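Local coordinates for protein macrophage migration inhibitory factor (Oncomelania hupensis, PDB 6LR3) that belongs to the macrophage migration inhibitory factor family, small alpha/beta proteins that assemble as trimers, at residues B[2-7]-B[36-41]; B[60-65]-B[97-102]. All blocks are in the same frame, centred on the assembly; numbering follows the deposited sequence.

Interaction 1 (B[2-7]-B[36-41])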
loop_
_atom_site.group_PDB
_atom_site.type_symbol
_atom_site.label_atom_id
_atom_site.label_comp_id
_atom_site.label_asym_id
_atom_site.label_seq_id
_atom_site.Cartn_x
_atom_site.Cartn_y
_atom_site.Cartn_z
ATOM N N PRO B 2 7.819 7.163 -10.288
ATOM C CA PRO B 2 6.528 6.472 -10.099
ATOM C C PRO B 2 6.719 5.137 -9.385
ATOM O O PRO B 2 7.823 4.636 -9.353
ATOM C CB PRO B 2 5.904 6.219 -11.473
ATOM C CG PRO B 2 6.598 7.202 -12.383
ATOM C CD PRO B 2 7.983 7.288 -11.782
ATOM N N VAL B 3 5.644 4.575 -8.852
ATOM C CA VAL B 3 5.699 3.242 -8.211
ATOM C C VAL B 3 4.586 2.409 -8.837
ATOM O O VAL B 3 3.417 2.782 -8.717
ATOM C CB VAL B 3 5.586 3.285 -6.681
ATOM C CG1 VAL B 3 5.641 1.883 -6.115
ATOM C CG2 VAL B 3 6.625 4.183 -6.048
ATOM N N ILE B 4 4.942 1.278 -9.415
ATOM C CA ILE B 4 3.971 0.263 -9.869
ATOM C C ILE B 4 4.017 -0.875 -8.869
ATOM O O ILE B 4 5.065 -1.491 -8.731
ATOM C CB ILE B 4 4.303 -0.269 -11.276
ATOM C CG1 ILE B 4 4.751 0.814 -12.261
ATOM C CG2 ILE B 4 3.089 -1.060 -11.798
ATOM C CD1 ILE B 4 3.791 1.974 -12.394
ATOM N N THR B 5 2.917 -1.136 -8.204
ATOM C CA THR B 5 2.789 -2.227 -7.216
ATOM C C THR B 5 1.868 -3.270 -7.810
ATOM O O THR B 5 0.767 -2.924 -8.240
ATOM C CB THR B 5 2.285 -1.698 -5.874
ATOM O OG1 THR B 5 3.165 -0.630 -5.473
ATOM C CG2 THR B 5 2.233 -2.800 -4.840
ATOM N N VAL B 6 2.334 -4.502 -7.882
ATOM C CA VAL B 6 1.544 -5.617 -8.452
ATOM C C VAL B 6 1.298 -6.622 -7.331
ATOM O O VAL B 6 2.269 -7.211 -6.855
ATOM C CB VAL B 6 2.252 -6.253 -9.646
ATOM C CG1 VAL B 6 1.477 -7.422 -10.188
ATOM C CG2 VAL B 6 2.471 -5.226 -10.751
ATOM N N ASN B 7 0.041 -6.757 -6.918
ATOM C CA ASN B 7 -0.372 -7.754 -5.901
ATOM C C ASN B 7 -1.044 -8.902 -6.656
ATOM O O ASN B 7 -2.115 -8.705 -7.227
ATOM C CB ASN B 7 -1.327 -7.157 -4.875
ATOM C CG ASN B 7 -0.740 -5.935 -4.215
ATOM O OD1 ASN B 7 0.149 -6.062 -3.355
ATOM N ND2 ASN B 7 -1.176 -4.745 -4.637
ATOM N N GLU B 36 14.920 6.060 -14.006
ATOM C CA GLU B 36 15.711 5.900 -12.761
ATOM C C GLU B 36 14.811 6.005 -11.536
ATOM O O GLU B 36 15.202 5.430 -10.520
ATOM C CB GLU B 36 16.859 6.901 -12.792
ATOM C CG GLU B 36 16.480 8.316 -12.450
ATOM C CD GLU B 36 17.580 9.288 -12.928
ATOM O OE1 GLU B 36 17.842 9.253 -14.168
ATOM O OE2 GLU B 36 18.234 9.927 -12.076
ATOM N N VAL B 37 13.652 6.655 -11.601
ATOM C CA VAL B 37 12.758 6.808 -10.424
ATOM C C VAL B 37 11.516 5.936 -10.594
ATOM O O VAL B 37 10.553 6.148 -9.846
ATOM C CB VAL B 37 12.424 8.282 -10.153
ATOM C CG1 VAL B 37 13.694 9.025 -9.712
ATOM C CG2 VAL B 37 11.719 8.950 -11.322
ATOM N N MET B 38 11.535 4.963 -11.505
ATOM C CA MET B 38 10.433 3.992 -11.667
ATOM C C MET B 38 10.691 2.789 -10.749
ATOM O O MET B 38 11.676 2.059 -10.958
ATOM C CB MET B 38 10.334 3.513 -13.117
ATOM C CG MET B 38 9.239 2.468 -13.358
ATOM S SD MET B 38 7.567 3.136 -13.122
ATOM C CE MET B 38 7.657 4.435 -14.353
ATOM N N PHE B 39 9.818 2.565 -9.785
ATOM C CA PHE B 39 9.845 1.344 -8.972
ATOM C C PHE B 39 8.792 0.384 -9.482
ATOM O O PHE B 39 7.664 0.809 -9.850
ATOM C CB PHE B 39 9.509 1.640 -7.520
ATOM C CG PHE B 39 10.463 2.515 -6.756
ATOM C CD1 PHE B 39 10.396 3.884 -6.863
ATOM C CD2 PHE B 39 11.354 1.960 -5.854
ATOM C CE1 PHE B 39 11.217 4.701 -6.093
ATOM C CE2 PHE B 39 12.170 2.763 -5.091
ATOM C CZ PHE B 39 12.094 4.134 -5.194
ATOM N N VAL B 40 9.115 -0.903 -9.454
ATOM C CA VAL B 40 8.118 -1.973 -9.627
ATOM C C VAL B 40 8.274 -2.910 -8.443
ATOM O O VAL B 40 9.330 -3.540 -8.305
ATOM C CB VAL B 40 8.228 -2.717 -10.973
ATOM C CG1 VAL B 40 7.142 -3.773 -11.048
ATOM C CG2 VAL B 40 8.118 -1.764 -12.140
ATOM N N ASP B 41 7.247 -2.923 -7.613
ATOM C CA ASP B 41 7.167 -3.712 -6.368
ATOM C C ASP B 41 6.226 -4.877 -6.658
ATOM O O ASP B 41 5.008 -4.664 -6.740
ATOM C CB ASP B 41 6.737 -2.789 -5.238
ATOM C CG ASP B 41 6.722 -3.436 -3.864
ATOM O OD1 ASP B 41 6.951 -4.632 -3.808
ATOM O OD2 ASP B 41 6.424 -2.685 -2.900
HETATM O O HOH W 1 4.967 -0.328 -3.411
#

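Interaction 2 (B[60-65]-B[97-102]). With SO4 (sulfate ion), chain M.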
loop_
_atom_site.group_PDB
_atom_site.type_symbol
_atom_site.label_atom_id
_atom_site.label_comp_id
_atom_site.label_asym_id
_atom_site.label_seq_id
_atom_site.Cartn_x
_atom_site.Cartn_y
_atom_site.Cartn_z
ATOM N N ALA B 60 -3.341 -4.103 -8.922
ATOM C CA ALA B 60 -2.110 -3.323 -9.116
ATOM C C ALA B 60 -2.403 -1.852 -8.827
ATOM O O ALA B 60 -3.568 -1.432 -8.986
ATOM C CB ALA B 60 -1.564 -3.518 -10.501
ATOM N N THR B 61 -1.378 -1.113 -8.442
ATOM C CA THR B 61 -1.484 0.335 -8.229
ATOM C C THR B 61 -0.365 1.033 -9.007
ATOM O O THR B 61 0.751 0.514 -9.126
ATOM C CB THR B 61 -1.517 0.714 -6.748
ATOM O OG1 THR B 61 -0.269 0.404 -6.140
ATOM C CG2 THR B 61 -2.633 0.016 -6.000
ATOM N N VAL B 62 -0.683 2.232 -9.458
ATOM C CA VAL B 62 0.243 3.122 -10.173
ATOM C C VAL B 62 0.261 4.444 -9.434
ATOM O O VAL B 62 -0.730 5.119 -9.447
ATOM C CB VAL B 62 -0.176 3.306 -11.635
ATOM C CG1 VAL B 62 0.756 4.269 -12.344
ATOM C CG2 VAL B 62 -0.257 1.953 -12.349
ATOM N N GLU B 63 1.335 4.711 -8.706
ATOM C CA GLU B 63 1.558 5.976 -7.978
ATOM C C GLU B 63 2.424 6.856 -8.875
ATOM O O GLU B 63 3.502 6.423 -9.288
ATOM C CB GLU B 63 2.196 5.726 -6.625
ATOM C CG GLU B 63 1.285 5.006 -5.641
ATOM C CD GLU B 63 2.008 4.475 -4.412
ATOM O OE1 GLU B 63 2.510 3.346 -4.496
ATOM O OE2 GLU B 63 2.124 5.233 -3.400
ATOM N N CYS B 64 1.968 8.054 -9.175
ATOM C CA CYS B 64 2.706 8.954 -10.084
ATOM C C CYS B 64 2.408 10.406 -9.732
ATOM O O CYS B 64 1.261 10.718 -9.411
ATOM C CB CYS B 64 2.340 8.666 -11.531
ATOM S SG CYS B 64 3.455 9.468 -12.716
ATOM N N ILE B 65 3.434 11.239 -9.790
ATOM C CA ILE B 65 3.302 12.705 -9.713
ATOM C C ILE B 65 2.914 13.174 -11.122
ATOM O O ILE B 65 3.710 12.952 -12.053
ATOM C CB ILE B 65 4.603 13.359 -9.225
ATOM C CG1 ILE B 65 5.020 12.809 -7.855
ATOM C CG2 ILE B 65 4.421 14.893 -9.181
ATOM C CD1 ILE B 65 6.463 13.195 -7.486
ATOM N N ILE B 97 -6.870 -2.254 -11.432
ATOM C CA ILE B 97 -5.709 -1.332 -11.314
ATOM C C ILE B 97 -6.208 -0.000 -10.767
ATOM O O ILE B 97 -7.159 0.548 -11.297
ATOM C CB ILE B 97 -4.977 -1.154 -12.657
ATOM C CG1 ILE B 97 -4.598 -2.487 -13.299
ATOM C CG2 ILE B 97 -3.784 -0.240 -12.452
ATOM C CD1 ILE B 97 -4.253 -2.397 -14.774
ATOM N N ARG B 98 -5.565 0.494 -9.725
ATOM C CA ARG B 98 -5.865 1.813 -9.154
ATOM C C ARG B 98 -4.720 2.752 -9.516
ATOM O O ARG B 98 -3.550 2.435 -9.307
ATOM C CB ARG B 98 -6.046 1.732 -7.649
ATOM C CG ARG B 98 -6.296 3.068 -6.988
ATOM C CD ARG B 98 -6.504 2.907 -5.507
ATOM N NE ARG B 98 -6.393 4.229 -4.941
ATOM C CZ ARG B 98 -5.841 4.538 -3.792
ATOM N NH1 ARG B 98 -5.420 3.606 -2.959
ATOM N NH2 ARG B 98 -5.703 5.819 -3.475
ATOM N N PHE B 99 -5.094 3.916 -10.029
ATOM C CA PHE B 99 -4.183 5.015 -10.393
ATOM C C PHE B 99 -4.228 6.027 -9.245
ATOM O O PHE B 99 -5.291 6.478 -8.867
ATOM C CB PHE B 99 -4.587 5.563 -11.754
ATOM C CG PHE B 99 -4.445 4.529 -12.843
ATOM C CD1 PHE B 99 -3.242 4.394 -13.510
ATOM C CD2 PHE B 99 -5.474 3.655 -13.135
ATOM C CE1 PHE B 99 -3.090 3.418 -14.490
ATOM C CE2 PHE B 99 -5.311 2.682 -14.112
ATOM C CZ PHE B 99 -4.122 2.566 -14.780
ATOM N N ILE B 100 -3.067 6.319 -8.672
ATOM C CA ILE B 100 -2.917 7.115 -7.428
ATOM C C ILE B 100 -2.073 8.349 -7.724
ATOM O O ILE B 100 -0.850 8.280 -7.838
ATOM C CB ILE B 100 -2.322 6.272 -6.298
ATOM C CG1 ILE B 100 -3.082 4.955 -6.107
ATOM C CG2 ILE B 100 -2.274 7.118 -5.028
ATOM C CD1 ILE B 100 -2.549 4.076 -5.009
ATOM N N PRO B 101 -2.716 9.522 -7.819
ATOM C CA PRO B 101 -2.005 10.781 -8.034
ATOM C C PRO B 101 -1.248 11.154 -6.766
ATOM O O PRO B 101 -1.779 10.984 -5.674
ATOM C CB PRO B 101 -3.089 11.825 -8.327
ATOM C CG PRO B 101 -4.437 11.137 -8.103
ATOM C CD PRO B 101 -4.183 9.689 -7.766
ATOM N N VAL B 102 0.011 11.521 -6.922
ATOM C CA VAL B 102 0.884 11.904 -5.785
ATOM C C VAL B 102 1.245 13.371 -5.920
ATOM O O VAL B 102 1.753 13.768 -6.952
ATOM C CB VAL B 102 2.142 11.033 -5.753
ATOM C CG1 VAL B 102 3.042 11.449 -4.584
ATOM C CG2 VAL B 102 1.773 9.569 -5.714
HETATM S S SO4 M . -2.868 5.244 -0.813
HETATM O O1 SO4 M . -3.777 4.129 -0.918
HETATM O O2 SO4 M . -2.169 5.157 0.462
HETATM O O3 SO4 M . -3.565 6.444 -0.902
HETATM O O4 SO4 M . -1.896 5.117 -1.850
#

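Interaction 1 (B[2-7]-B[36-41])
Asp41 OD2 is gripped by two groups. A water donates to Asp41 OD2 at 2.8 Å, and Arg43 NH2 forms a salt bridge with it. The same water lies 2.8 Å from Thr5 OG1, which ties the carboxylate back to the neighbouring strand. The two side chains lie side by side and point the same way. Strands 3-7 and 39-41 are parallel neighbours, joined through helix 19-31 as a beta-alpha-beta unit of the MIF fold. Their backbones are zipped by four hydrogen bonds. Ile4 N donates to Phe39 O (2.8 Å), and Ile4 O accepts Asp41 N (2.8 Å). Ile4 is thus bonded to strand 39-41 through both its N and its O.

Val3 and Phe39 share the face of Thr5 and Asp41. There the second subunit adds cover: its Phe59 packs on Val3 and its Met50 on Phe39. Ile4 and Val40 point to the other face, against helix 19-31. Met38 reaches back to the first segment. Its CG stands anti to the backbone N (chi1 178°), and bends at the next two torsions fold the thioether over Pro2. Met38 CE meets Pro2 CG at 3.6 Å, with the side chains crossing at about a right angle. Met38 SD lies 3.8 Å from Ile4 CG1. With CG anti to the carbonyl carbon, beside the backbone N (chi1 -64°), the Phe39 ring turns an edge to the backbone of Pro2. Phe39 CD1 is 3.7 Å from Pro2 O, which lies in the ring plane.

Interaction 2 (B[60-65]-B[97-102])
Ala60 O accepts Arg98 N at 2.9 Å. The CA of Ile97 also approaches this oxygen.

Thr61 lies alongside Arg98, both pointing the same way, and its CB meets Ile100 CD1 at 3.9 Å. That methyl also sits 3.5 Å above the centre of the Arg98 guanidinium plane, so it packs on one face of the group. CG of Arg98 is anti to the backbone N (chi1 177°) and the chain runs extended from there to NE, which carries the guanidinium to a sulfate ion, probably from the crystallisation liquor. Arg98 NH1 donates to sulfate O1 at 2.7 Å, in plane at the guanidinium edge; NH2 adds a weak bond to O3. Arg98 NH1 of each other subunit binds the same sulfate, so three arginines gather round one anion. Arg98 NH1 also forms a salt bridge with Glu63 OE2 of the third subunit.

Val62 turns to the opposite face, beside Phe99. Its CB is 3.8 Å from Phe99 CD1, and Met80 of helix 70-88 packs on Val62. Val62 O accepts Ile100 N at 2.7 Å, the shortest of the five backbone bonds. Strands 58-64 and 95-101, parallel neighbours, form a beta-alpha-beta unit of the MIF fold with helix 70-88.

Glu63 lies beside Ile100, with Glu63 CG 3.9 Å from Ile100 CB. Its OE2 makes a salt bridge to Arg98 of the second subunit.

Cys64 N donates to Ile100 O. Cys64 O accepts Val102 N at 2.9 Å, but the donor stands 43° out of the carbonyl plane, off the lone pairs.

Ile65 crosses Val102 obliquely, its CG1 packed against Val102 CB and Val102 O.

In the fold
The centres of the two contacts are about 10 Å apart in one four-stranded mixed sheet. Its strand order is 39-43, 3-8, 58-64, 95-101. Both segments of interaction 1 precede those of interaction 2 in sequence. Each joins the parallel strands of one beta-alpha-beta unit, the first through helix 19-31, the second through helix 70-88. Strands 3-8 and 58-64 meet antiparallel in the middle and fuse the units; Val3 O and Thr5 O probably accept the backbone N-H groups of Glu63 and Thr61. Both helices lie on the face of Ile4 and Val62. The outer strands pair antiparallel with strands of other subunits, so the sheet continues through the trimer.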